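Local coordinates for ferric vibriobactin ABC transporter, periplasmic ferric vibriobactin-binding protein (Vibrio cholerae, PDB 3R5T) that binds ferric vibriobactin in the periplasm and probably delivers the iron-siderophore complex to its ABC transporter, at residues T34-A39 against Q128-A133; T122-A127 against H145-W150; N166-H171 against N177-A182. All coordinates share one frame; numbering follows the deposited sequence.

Interaction 1. Residues T34-A39 against Q128-A133; sequences TGTLLA and QQLGLA. With MOH (methanol), chain D.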
loop_
_atom_site.group_PDB
_atom_site.type_symbol
_atom_site.label_atom_id
_atom_site.label_comp_id
_atom_site.label_asym_id
_atom_site.label_seq_id
_atom_site.Cartn_x
_atom_site.Cartn_y
_atom_site.Cartn_z
ATOM N N THR A 34 2.106 -7.837 4.598
ATOM C CA THR A 34 3.408 -8.213 5.165
ATOM C C THR A 34 4.359 -7.021 5.360
ATOM O O THR A 34 5.096 -6.949 6.349
ATOM C CB THR A 34 4.018 -9.330 4.321
ATOM O OG1 THR A 34 3.125 -10.441 4.372
ATOM C CG2 THR A 34 5.371 -9.758 4.850
ATOM N N GLY A 35 4.332 -6.081 4.423
ATOM C CA GLY A 35 5.144 -4.889 4.561
ATOM C C GLY A 35 4.879 -4.120 5.858
ATOM O O GLY A 35 5.810 -3.631 6.493
ATOM N N THR A 36 3.615 -4.047 6.262
ATOM C CA THR A 36 3.270 -3.321 7.472
ATOM C C THR A 36 3.591 -4.128 8.726
ATOM O O THR A 36 4.012 -3.561 9.745
ATOM C CB THR A 36 1.820 -2.804 7.393
ATOM O OG1 THR A 36 1.755 -1.845 6.325
ATOM C CG2 THR A 36 1.407 -2.114 8.699
ATOM N N LEU A 37 3.438 -5.449 8.648
ATOM C CA LEU A 37 3.907 -6.300 9.738
ATOM C C LEU A 37 5.411 -6.078 9.958
ATOM O O LEU A 37 5.872 -5.914 11.097
ATOM C CB LEU A 37 3.595 -7.780 9.482
ATOM C CG LEU A 37 2.108 -8.136 9.586
ATOM C CD1 LEU A 37 1.841 -9.463 8.922
ATOM C CD2 LEU A 37 1.644 -8.182 11.024
ATOM N N LEU A 38 6.183 -6.063 8.875
ATOM C CA LEU A 38 7.617 -5.776 9.008
ATOM C C LEU A 38 7.898 -4.367 9.563
ATOM O O LEU A 38 8.837 -4.168 10.347
ATOM C CB LEU A 38 8.311 -5.979 7.655
ATOM C CG LEU A 38 8.341 -7.434 7.166
ATOM C CD1 LEU A 38 8.718 -7.525 5.700
ATOM C CD2 LEU A 38 9.277 -8.276 8.023
ATOM N N ALA A 39 7.074 -3.407 9.155
ATOM C CA ALA A 39 7.235 -2.016 9.556
ATOM C C ALA A 39 7.186 -1.851 11.074
ATOM O O ALA A 39 7.935 -1.057 11.632
ATOM C CB ALA A 39 6.145 -1.159 8.896
ATOM N N GLN A 128 -1.605 0.497 13.048
ATOM C CA GLN A 128 -2.289 0.602 14.331
ATOM C C GLN A 128 -3.222 -0.583 14.564
ATOM O O GLN A 128 -3.269 -1.151 15.662
ATOM C CB GLN A 128 -3.060 1.916 14.406
ATOM C CG GLN A 128 -2.174 3.132 14.402
ATOM C CD GLN A 128 -2.948 4.395 14.679
ATOM O OE1 GLN A 128 -3.106 5.245 13.800
ATOM N NE2 GLN A 128 -3.460 4.518 15.903
ATOM N N GLN A 129 -3.957 -0.959 13.522
ATOM C CA GLN A 129 -4.890 -2.060 13.627
ATOM C C GLN A 129 -4.122 -3.339 13.970
ATOM O O GLN A 129 -4.523 -4.107 14.858
ATOM C CB GLN A 129 -5.637 -2.206 12.312
ATOM C CG GLN A 129 -6.630 -3.329 12.311
ATOM C CD GLN A 129 -7.527 -3.259 11.110
ATOM O OE1 GLN A 129 -7.082 -2.936 10.003
ATOM N NE2 GLN A 129 -8.802 -3.565 11.314
ATOM N N LEU A 130 -3.013 -3.564 13.274
ATOM C CA LEU A 130 -2.181 -4.744 13.507
ATOM C C LEU A 130 -1.455 -4.668 14.845
ATOM O O LEU A 130 -1.226 -5.700 15.481
ATOM C CB LEU A 130 -1.187 -4.937 12.364
ATOM C CG LEU A 130 -1.864 -5.243 11.029
ATOM C CD1 LEU A 130 -0.839 -5.240 9.891
ATOM C CD2 LEU A 130 -2.658 -6.553 11.095
ATOM N N GLY A 131 -1.120 -3.453 15.291
ATOM C CA GLY A 131 -0.526 -3.270 16.609
ATOM C C GLY A 131 -1.454 -3.792 17.685
ATOM O O GLY A 131 -1.017 -4.452 18.626
ATOM N N LEU A 132 -2.743 -3.496 17.555
ATOM C CA LEU A 132 -3.736 -3.952 18.531
ATOM C C LEU A 132 -3.933 -5.472 18.491
ATOM O O LEU A 132 -4.237 -6.078 19.514
ATOM C CB LEU A 132 -5.070 -3.209 18.333
ATOM C CG LEU A 132 -4.988 -1.702 18.606
ATOM C CD1 LEU A 132 -6.106 -0.922 17.904
ATOM C CD2 LEU A 132 -5.020 -1.429 20.103
ATOM N N ALA A 133 -3.734 -6.090 17.331
ATOM C CA ALA A 133 -3.860 -7.536 17.231
ATOM C C ALA A 133 -2.649 -8.261 17.820
ATOM O O ALA A 133 -2.754 -9.408 18.252
ATOM C CB ALA A 133 -4.071 -7.972 15.765
HETATM C C MOH D . -10.571 -3.499 8.308
HETATM O O MOH D . -9.162 -3.296 8.274
#
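L37 and L130 are the nearest residues of segments 34-39 and 128-133 by backbone, CA to CA 7.3 Å. The contact is a small apolar helix-helix join in a periplasmic siderophore-binding protein of the solute-binding protein 8 family. Helix 31-39 follows strand 26-28 of the five-stranded parallel sheet. Helix 123-134 comes after strand 113-116, an outer strand of the same sheet.

The contact centres on one methyl group. CD1 of L130 meets CG2 of T36 at 4.0 Å. The same CD1 lies 4.0 Å from CD2 of L37. L130 points its CB at the other helix, and its side chain crosses those of T36 and L37 at about a right angle. T36 offers its methyl and not its hydroxyl, because CG2 stands anti to the backbone N (chi1 -65° for OG1). L37 does not aim its CB at L130; its far end makes the approach. No hydrogen bond spans the two segments, and all three touching residues are buried. T36 also packs on L126 and A127, one turn earlier on helix 123-134.

Q129 turns to another side of its helix and binds a methanol molecule, probably from the crystallisation liquor. The methanol is also hydrogen-bonded to the backbone N of D117, and OE1 of Q129 has a second partner in NE2 of Q121. Methanol O donates to Q129 OE1 at 2.7 Å, while Q129 NE2 gives the same oxygen a weak bond of 3.1 Å.

Interaction 2. Residues T122-A127 against H145-W150; sequences TWQSLA and HNFEQW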
loop_
_atom_site.group_PDB
_atom_site.type_symbol
_atom_site.label_atom_id
_atom_site.label_comp_id
_atom_site.label_asym_id
_atom_site.label_seq_id
_atom_site.Cartn_x
_atom_site.Cartn_y
_atom_site.Cartn_z
ATOM N N THR A 122 -4.716 4.394 5.501
ATOM C CA THR A 122 -3.298 4.678 5.385
ATOM C C THR A 122 -2.498 3.467 5.856
ATOM O O THR A 122 -3.027 2.613 6.568
ATOM C CB THR A 122 -2.912 5.860 6.256
ATOM O OG1 THR A 122 -3.282 5.581 7.608
ATOM C CG2 THR A 122 -3.647 7.113 5.825
ATOM N N TRP A 123 -1.218 3.404 5.519
ATOM C CA TRP A 123 -0.402 2.355 6.113
ATOM C C TRP A 123 -0.366 2.515 7.646
ATOM O O TRP A 123 -0.329 1.520 8.367
ATOM C CB TRP A 123 1.007 2.259 5.489
ATOM C CG TRP A 123 1.978 3.326 5.893
ATOM C CD1 TRP A 123 2.343 4.433 5.166
ATOM C CD2 TRP A 123 2.739 3.368 7.095
ATOM N NE1 TRP A 123 3.284 5.157 5.851
ATOM C CE2 TRP A 123 3.537 4.535 7.047
ATOM C CE3 TRP A 123 2.809 2.546 8.234
ATOM C CZ2 TRP A 123 4.413 4.881 8.081
ATOM C CZ3 TRP A 123 3.671 2.898 9.259
ATOM C CH2 TRP A 123 4.455 4.058 9.183
ATOM N N GLN A 124 -0.384 3.753 8.133
ATOM C CA GLN A 124 -0.360 3.988 9.563
ATOM C C GLN A 124 -1.575 3.391 10.250
ATOM O O GLN A 124 -1.443 2.779 11.324
ATOM C CB GLN A 124 -0.282 5.484 9.850
ATOM C CG GLN A 124 1.038 6.131 9.425
ATOM C CD GLN A 124 0.982 6.795 8.060
ATOM O OE1 GLN A 124 0.383 6.283 7.094
ATOM N NE2 GLN A 124 1.636 7.939 7.967
ATOM N N SER A 125 -2.750 3.572 9.664
ATOM C CA SER A 125 -3.978 3.033 10.236
ATOM C C SER A 125 -3.936 1.505 10.256
ATOM O O SER A 125 -4.353 0.861 11.223
ATOM C CB SER A 125 -5.182 3.538 9.444
ATOM O OG SER A 125 -6.393 3.003 9.945
ATOM N N LEU A 126 -3.429 0.916 9.179
ATOM C CA LEU A 126 -3.278 -0.525 9.137
ATOM C C LEU A 126 -2.267 -0.964 10.207
ATOM O O LEU A 126 -2.486 -1.953 10.898
ATOM C CB LEU A 126 -2.815 -0.939 7.751
ATOM C CG LEU A 126 -2.610 -2.440 7.544
ATOM C CD1 LEU A 126 -3.940 -3.173 7.654
ATOM C CD2 LEU A 126 -1.932 -2.738 6.197
ATOM N N ALA A 127 -1.163 -0.234 10.342
ATOM C CA ALA A 127 -0.177 -0.567 11.383
ATOM C C ALA A 127 -0.797 -0.528 12.783
ATOM O O ALA A 127 -0.520 -1.374 13.633
ATOM C CB ALA A 127 1.010 0.364 11.308
ATOM N N HIS A 145 4.621 7.786 14.751
ATOM C CA HIS A 145 4.978 9.115 15.195
ATOM C C HIS A 145 6.269 9.611 14.532
ATOM O O HIS A 145 6.366 10.779 14.113
ATOM C CB HIS A 145 5.124 9.136 16.715
ATOM C CG HIS A 145 5.788 10.369 17.222
ATOM N ND1 HIS A 145 5.105 11.553 17.398
ATOM C CD2 HIS A 145 7.079 10.623 17.535
ATOM C CE1 HIS A 145 5.944 12.477 17.834
ATOM N NE2 HIS A 145 7.147 11.937 17.928
ATOM N N ASN A 146 7.265 8.730 14.427
ATOM C CA ASN A 146 8.524 9.140 13.815
ATOM C C ASN A 146 8.330 9.496 12.346
ATOM O O ASN A 146 8.939 10.447 11.843
ATOM C CB ASN A 146 9.580 8.042 13.928
ATOM C CG ASN A 146 10.098 7.862 15.339
ATOM O OD1 ASN A 146 9.937 8.727 16.195
ATOM N ND2 ASN A 146 10.735 6.723 15.580
ATOM N N PHE A 147 7.489 8.731 11.654
ATOM C CA PHE A 147 7.274 8.960 10.238
ATOM C C PHE A 147 6.559 10.282 10.037
ATOM O O PHE A 147 6.868 11.036 9.111
ATOM C CB PHE A 147 6.458 7.819 9.640
ATOM C CG PHE A 147 6.311 7.904 8.149
ATOM C CD1 PHE A 147 7.311 7.433 7.312
ATOM C CD2 PHE A 147 5.170 8.454 7.588
ATOM C CE1 PHE A 147 7.166 7.524 5.931
ATOM C CE2 PHE A 147 5.022 8.537 6.218
ATOM C CZ PHE A 147 6.016 8.074 5.400
ATOM N N GLU A 148 5.623 10.581 10.932
ATOM C CA GLU A 148 4.856 11.813 10.825
ATOM C C GLU A 148 5.712 13.044 11.141
ATOM O O GLU A 148 5.528 14.099 10.539
ATOM C CB GLU A 148 3.579 11.738 11.672
ATOM C CG GLU A 148 2.318 11.485 10.821
ATOM C CD GLU A 148 1.897 10.014 10.648
ATOM O OE1 GLU A 148 2.735 9.112 10.330
ATOM O OE2 GLU A 148 0.673 9.767 10.785
ATOM N N GLN A 149 6.652 12.907 12.066
ATOM C CA GLN A 149 7.619 13.975 12.320
ATOM C C GLN A 149 8.423 14.268 11.060
ATOM O O GLN A 149 8.709 15.425 10.729
ATOM C CB GLN A 149 8.568 13.589 13.458
ATOM C CG GLN A 149 8.038 13.861 14.861
ATOM C CD GLN A 149 9.149 13.879 15.903
ATOM O OE1 GLN A 149 10.230 13.331 15.677
ATOM N NE2 GLN A 149 8.887 14.512 17.050
ATOM N N TRP A 150 8.783 13.215 10.341
ATOM C CA TRP A 150 9.527 13.361 9.102
ATOM C C TRP A 150 8.695 14.015 8.006
ATOM O O TRP A 150 9.180 14.917 7.321
ATOM C CB TRP A 150 10.010 11.989 8.638
ATOM C CG TRP A 150 10.887 12.023 7.414
ATOM C CD1 TRP A 150 11.988 12.797 7.209
ATOM C CD2 TRP A 150 10.745 11.207 6.248
ATOM N NE1 TRP A 150 12.530 12.532 5.964
ATOM C CE2 TRP A 150 11.785 11.555 5.361
ATOM C CE3 TRP A 150 9.838 10.218 5.868
ATOM C CZ2 TRP A 150 11.942 10.944 4.112
ATOM C CZ3 TRP A 150 9.987 9.616 4.620
ATOM C CH2 TRP A 150 11.033 9.987 3.763
#
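W123 turns the edge of its indole toward the face of the F147 ring, a T-shaped pair with planes at 80°. The centroids of the indole five-membered ring and the phenyl ring are 5.1 Å apart. CZ2 of W123 makes the closest approach, 3.6 Å from F147 CG, and sits over the phenyl face near its rim. NE1 of W123 lies farther round, 3.8 Å from F147 CE2. With CG between the backbone N and the carbonyl carbon (chi1 75°), the indole is carried toward F147.

Beside the rings, Q124 and E148 come from opposite directions, and their amide and carboxylate planes stand nearly at right angles. Q124 NE2 donates to E148 OE1 at 2.9 Å, and the bond is nearly straight at 172°. The carboxylate oxygen lies almost in the amide plane of Q124. The amide nitrogen, however, comes to OE1 from well above the carboxylate plane. Both chains bend at chi2, which brings the two groups together. The amide is also close to the aromatic pair: Q124 OE1 lies over the rim of one face of the W123 indole, and NE2 is 3.6 Å from F147 CD2.

The helices, 123-127 and 145-150, run nearly antiparallel with axes 11.8 Å apart, so long side chains bridge the gap. Helix 137-155 follows the parallel-sheet lobe and leads to strand 165-169 of the other lobe, consistent with the long interdomain helix of this family. L272 of helix 272-286 touches both W123 and F147.

The contact pairs buried rings with a more exposed amide-carboxylate bond. W123 NE1 is buried with no hydrogen-bonding partner in the model; its N-H leans toward the F147 ring, which may offset part of the cost.

Interaction 3. Residues N166-H171 against N177-A182; sequences NIVSYH and NAVAKA. With VBN ((4S,5R)-N-{3-[(2,3-dihydroxybenzoyl)amino]propyl}-2-(2,3-dihydroxyphenyl)-N-[3-({[(4S,5R)-2-(2,3-dihydroxyphenyl)-5-met hyl-4,5-dihydro-1,3-oxazol-4-yl]carbonyl}amino)propyl]-5-methyl-4,5-dihydro-1,3-oxazole-4-carboxamide), chain B.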
loop_
_atom_site.group_PDB
_atom_site.type_symbol
_atom_site.label_atom_id
_atom_site.label_comp_id
_atom_site.label_asym_id
_atom_site.label_seq_id
_atom_site.Cartn_x
_atom_site.Cartn_y
_atom_site.Cartn_z
ATOM N N ASN A 166 -3.102 14.106 -9.657
ATOM C CA ASN A 166 -3.769 12.809 -9.595
ATOM C C ASN A 166 -2.738 11.684 -9.527
ATOM O O ASN A 166 -1.557 11.902 -9.772
ATOM C CB ASN A 166 -4.739 12.590 -10.774
ATOM C CG ASN A 166 -4.140 12.950 -12.099
ATOM O OD1 ASN A 166 -3.040 12.509 -12.442
ATOM N ND2 ASN A 166 -4.867 13.766 -12.874
ATOM N N ILE A 167 -3.194 10.501 -9.148
ATOM C CA ILE A 167 -2.344 9.327 -9.063
ATOM C C ILE A 167 -2.977 8.247 -9.907
ATOM O O ILE A 167 -4.129 7.862 -9.687
ATOM C CB ILE A 167 -2.207 8.823 -7.608
ATOM C CG1 ILE A 167 -1.660 9.943 -6.718
ATOM C CG2 ILE A 167 -1.303 7.593 -7.560
ATOM C CD1 ILE A 167 -1.741 9.615 -5.220
ATOM N N VAL A 168 -2.229 7.745 -10.883
ATOM C CA VAL A 168 -2.800 6.874 -11.893
ATOM C C VAL A 168 -2.058 5.545 -11.968
ATOM O O VAL A 168 -0.833 5.502 -11.887
ATOM C CB VAL A 168 -2.711 7.551 -13.285
ATOM C CG1 VAL A 168 -3.172 6.609 -14.399
ATOM C CG2 VAL A 168 -3.500 8.860 -13.311
ATOM N N SER A 169 -2.818 4.467 -12.137
ATOM C CA SER A 169 -2.282 3.168 -12.550
ATOM C C SER A 169 -2.587 3.006 -14.033
ATOM O O SER A 169 -3.731 2.825 -14.431
ATOM C CB SER A 169 -2.919 2.047 -11.736
ATOM O OG SER A 169 -2.367 0.788 -12.108
ATOM N N TYR A 170 -1.545 3.094 -14.850
ATOM C CA TYR A 170 -1.699 3.173 -16.305
ATOM C C TYR A 170 -1.379 1.878 -17.014
ATOM O O TYR A 170 -0.339 1.265 -16.764
ATOM C CB TYR A 170 -0.794 4.281 -16.838
ATOM C CG TYR A 170 -0.815 4.481 -18.335
ATOM C CD1 TYR A 170 -1.911 5.063 -18.970
ATOM C CD2 TYR A 170 0.292 4.152 -19.118
ATOM C CE1 TYR A 170 -1.914 5.289 -20.344
ATOM C CE2 TYR A 170 0.294 4.372 -20.501
ATOM C CZ TYR A 170 -0.810 4.922 -21.107
ATOM O OH TYR A 170 -0.799 5.143 -22.476
ATOM N N HIS A 171 -2.280 1.480 -17.902
ATOM C CA HIS A 171 -2.083 0.284 -18.720
ATOM C C HIS A 171 -2.341 0.513 -20.197
ATOM O O HIS A 171 -2.339 -0.437 -20.960
ATOM C CB HIS A 171 -2.942 -0.869 -18.219
ATOM C CG HIS A 171 -2.613 -1.281 -16.825
ATOM N ND1 HIS A 171 -1.468 -1.977 -16.507
ATOM C CD2 HIS A 171 -3.256 -1.056 -15.657
ATOM C CE1 HIS A 171 -1.425 -2.174 -15.201
ATOM N NE2 HIS A 171 -2.497 -1.625 -14.663
ATOM N N ASN A 177 -8.106 1.217 -16.881
ATOM C CA ASN A 177 -7.030 1.849 -16.124
ATOM C C ASN A 177 -7.565 2.210 -14.741
ATOM O O ASN A 177 -8.728 1.938 -14.426
ATOM C CB ASN A 177 -6.549 3.116 -16.845
ATOM C CG ASN A 177 -5.689 2.812 -18.087
ATOM O OD1 ASN A 177 -4.504 3.161 -18.116
ATOM N ND2 ASN A 177 -6.273 2.156 -19.107
ATOM N N ALA A 178 -6.768 2.866 -13.912
ATOM C CA ALA A 178 -7.277 3.182 -12.574
ATOM C C ALA A 178 -6.706 4.466 -12.010
ATOM O O ALA A 178 -5.597 4.873 -12.366
ATOM C CB ALA A 178 -7.052 2.018 -11.610
ATOM N N VAL A 179 -7.480 5.105 -11.132
ATOM C CA VAL A 179 -7.085 6.381 -10.552
ATOM C C VAL A 179 -7.306 6.366 -9.035
ATOM O O VAL A 179 -8.377 5.989 -8.557
ATOM C CB VAL A 179 -7.889 7.541 -11.182
ATOM C CG1 VAL A 179 -7.468 8.882 -10.583
ATOM C CG2 VAL A 179 -7.741 7.556 -12.713
ATOM N N ALA A 180 -6.307 6.809 -8.285
ATOM C CA ALA A 180 -6.399 6.755 -6.818
ATOM C C ALA A 180 -7.540 7.579 -6.229
ATOM O O ALA A 180 -7.814 8.699 -6.671
ATOM C CB ALA A 180 -5.058 7.172 -6.140
ATOM N N LYS A 181 -8.175 7.015 -5.204
ATOM C CA LYS A 181 -9.275 7.660 -4.492
ATOM C C LYS A 181 -8.774 8.252 -3.182
ATOM O O LYS A 181 -7.703 7.881 -2.691
ATOM C CB LYS A 181 -10.408 6.653 -4.247
ATOM C CG LYS A 181 -11.088 6.199 -5.541
ATOM C CD LYS A 181 -12.059 5.049 -5.323
ATOM C CE LYS A 181 -13.061 5.369 -4.240
ATOM N NZ LYS A 181 -14.170 4.379 -4.255
ATOM N N ALA A 182 -9.549 9.187 -2.628
ATOM C CA ALA A 182 -9.129 9.961 -1.453
ATOM C C ALA A 182 -8.695 9.136 -0.251
ATOM O O ALA A 182 -7.776 9.526 0.451
ATOM C CB ALA A 182 -10.242 10.926 -1.057
HETATM C C VBN B . -4.720 -6.706 -11.578
HETATM N N VBN B . -5.160 -7.291 -9.152
HETATM O O VBN B . -5.768 -6.165 -11.704
HETATM C CA VBN B . -4.416 -7.577 -10.366
HETATM C CB VBN B . -4.746 -9.103 -10.574
HETATM C CAB VBN B . 3.304 -6.446 -8.458
HETATM O OAC VBN B . -4.057 -1.265 -12.292
HETATM O OAD VBN B . 0.023 -8.738 -10.686
HETATM O OAF VBN B . -4.580 -3.797 -6.856
HETATM O OAG VBN B . -8.823 -5.529 -5.849
HETATM O OAH VBN B . -4.499 -6.701 -5.957
HETATM O OAI VBN B . -4.422 -4.344 -9.456
HETATM O OAJ VBN B . -6.699 -5.832 -7.522
HETATM O OAK VBN B . -2.639 -6.406 -7.912
HETATM C CAL VBN B . -4.431 -0.321 -8.229
HETATM C CAM VBN B . -9.392 -8.936 -7.247
HETATM C CAN VBN B . -1.474 -8.094 -4.309
HETATM C CAO VBN B . -4.518 -1.390 -7.275
HETATM C CAP VBN B . -9.578 -7.756 -6.473
HETATM C CAQ VBN B . -2.827 -7.652 -4.477
HETATM C CAR VBN B . -4.349 -0.605 -9.642
HETATM C CAS VBN B . -8.303 -9.054 -8.123
HETATM C CAT VBN B . -0.541 -7.990 -5.372
HETATM C CAU VBN B . -3.872 -4.647 -14.149
HETATM C CAV VBN B . -1.442 -7.101 -13.630
HETATM C CAW VBN B . -4.869 -3.677 -13.492
HETATM C CAX VBN B . -0.023 -7.647 -13.350
HETATM C CAY VBN B . -4.172 -6.134 -13.955
HETATM C CAZ VBN B . -2.488 -7.437 -12.554
HETATM N NBB VBN B . -4.720 -3.455 -12.056
HETATM N NBC VBN B . 0.560 -7.005 -12.173
HETATM N NBD VBN B . -0.168 -6.433 -8.772
HETATM O OBF VBN B . 1.336 -7.706 -7.504
HETATM C CBG VBN B . -4.319 -2.157 -11.563
HETATM C CBH VBN B . 0.495 -7.651 -10.860
HETATM C CBJ VBN B . -6.365 -8.069 -9.271
HETATM C CBK VBN B . -4.521 -2.739 -7.736
HETATM C CBL VBN B . -8.668 -6.689 -6.586
HETATM C CBM VBN B . -3.202 -7.115 -5.706
HETATM C CBN VBN B . -4.450 -3.013 -9.070
HETATM C CBO VBN B . -7.636 -6.814 -7.423
HETATM C CBP VBN B . -2.297 -7.017 -6.728
HETATM C CBQ VBN B . -4.357 -1.896 -10.062
HETATM C CBR VBN B . -7.430 -8.045 -8.202
HETATM C CBS VBN B . -0.908 -7.450 -6.548
HETATM C CBU VBN B . 2.098 -7.327 -8.730
HETATM C CBW VBN B . -0.005 -7.417 -7.748
HETATM C CBX VBN B . 0.928 -6.777 -9.689
HETATM N NBY VBN B . -3.758 -6.715 -12.674
HETATM O OG1 VBN B . -6.117 -9.251 -10.001
HETATM C CG2 VBN B . -3.690 -10.129 -10.192
HETATM O O HOH W 1 -5.987 10.670 -7.912
#
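A beta hairpin of strands 165-169 and 177-180 carries part of the vibriobactin pocket in the mixed five-stranded sheet. S169 and A178 form an antiparallel hydrogen-bonded pair. S169 N donates to A178 O at 2.8 Å, and A178 N returns a bond to S169 O. V168 and V179 are the neighbouring non-hydrogen-bonded pair. Farther along, A180 N gives I167 O a nearly straight bond of 2.8 Å. A water then bridges I167 N and A180 O.

Apolar side chains also meet across the hairpin: I167 CB and A180 CB are 3.6 Å apart. I167 also touches helix 185-192.

At the loop end, N177 takes over where the backbone ladder stops. Its OD1 accepts from H171 N at 2.8 Å, with the N-H pointing straight at the oxygen but approaching from above the amide plane. ND2 of N177 is hydrogen-bonded to G172 O in the connecting loop. Y170 runs alongside N177, with ring and amide planes 51° apart, and its OH is hydrogen-bonded to D246 OD2.

S169 and H171 turn to the siderophore and share one oxygen, OAC of vibriobactin, an amide carbonyl. S169 has OG anti to its backbone N (chi1 -178°), which directs the hydroxyl to the ligand. The imidazole of H171 brings its NE2 edge to OAC, which lies in the ring plane, while ligand carbon CAU sits over a ring face. OAC is thus gripped twice: S169 OG donates at 2.7 Å and H171 NE2 at 2.9 Å.

In the fold
Interactions 1 and 2 share helix 123-134 and touch. Their centres are 11 Å apart, and T36 CG2 comes within 3.5 Å of A127 CA. Together they connect helices 31-39, 123-134 and 137-155. Interaction 3 belongs to the mixed sheet, in strands 165-169 and 177-180. It lies across the chain's centre from interaction 1, with about 15 Å between nearest atoms. Interaction 2 is nearer to it, about 7 Å at the nearest atoms, and helix 137-155 leads in sequence to strand 165-169. Of the three, interaction 3 binds the siderophore directly; the S169 side chain is about 8 Å from the ferric ion. In interaction 1, the side chain of T36 is about 13 Å from the bound VBN.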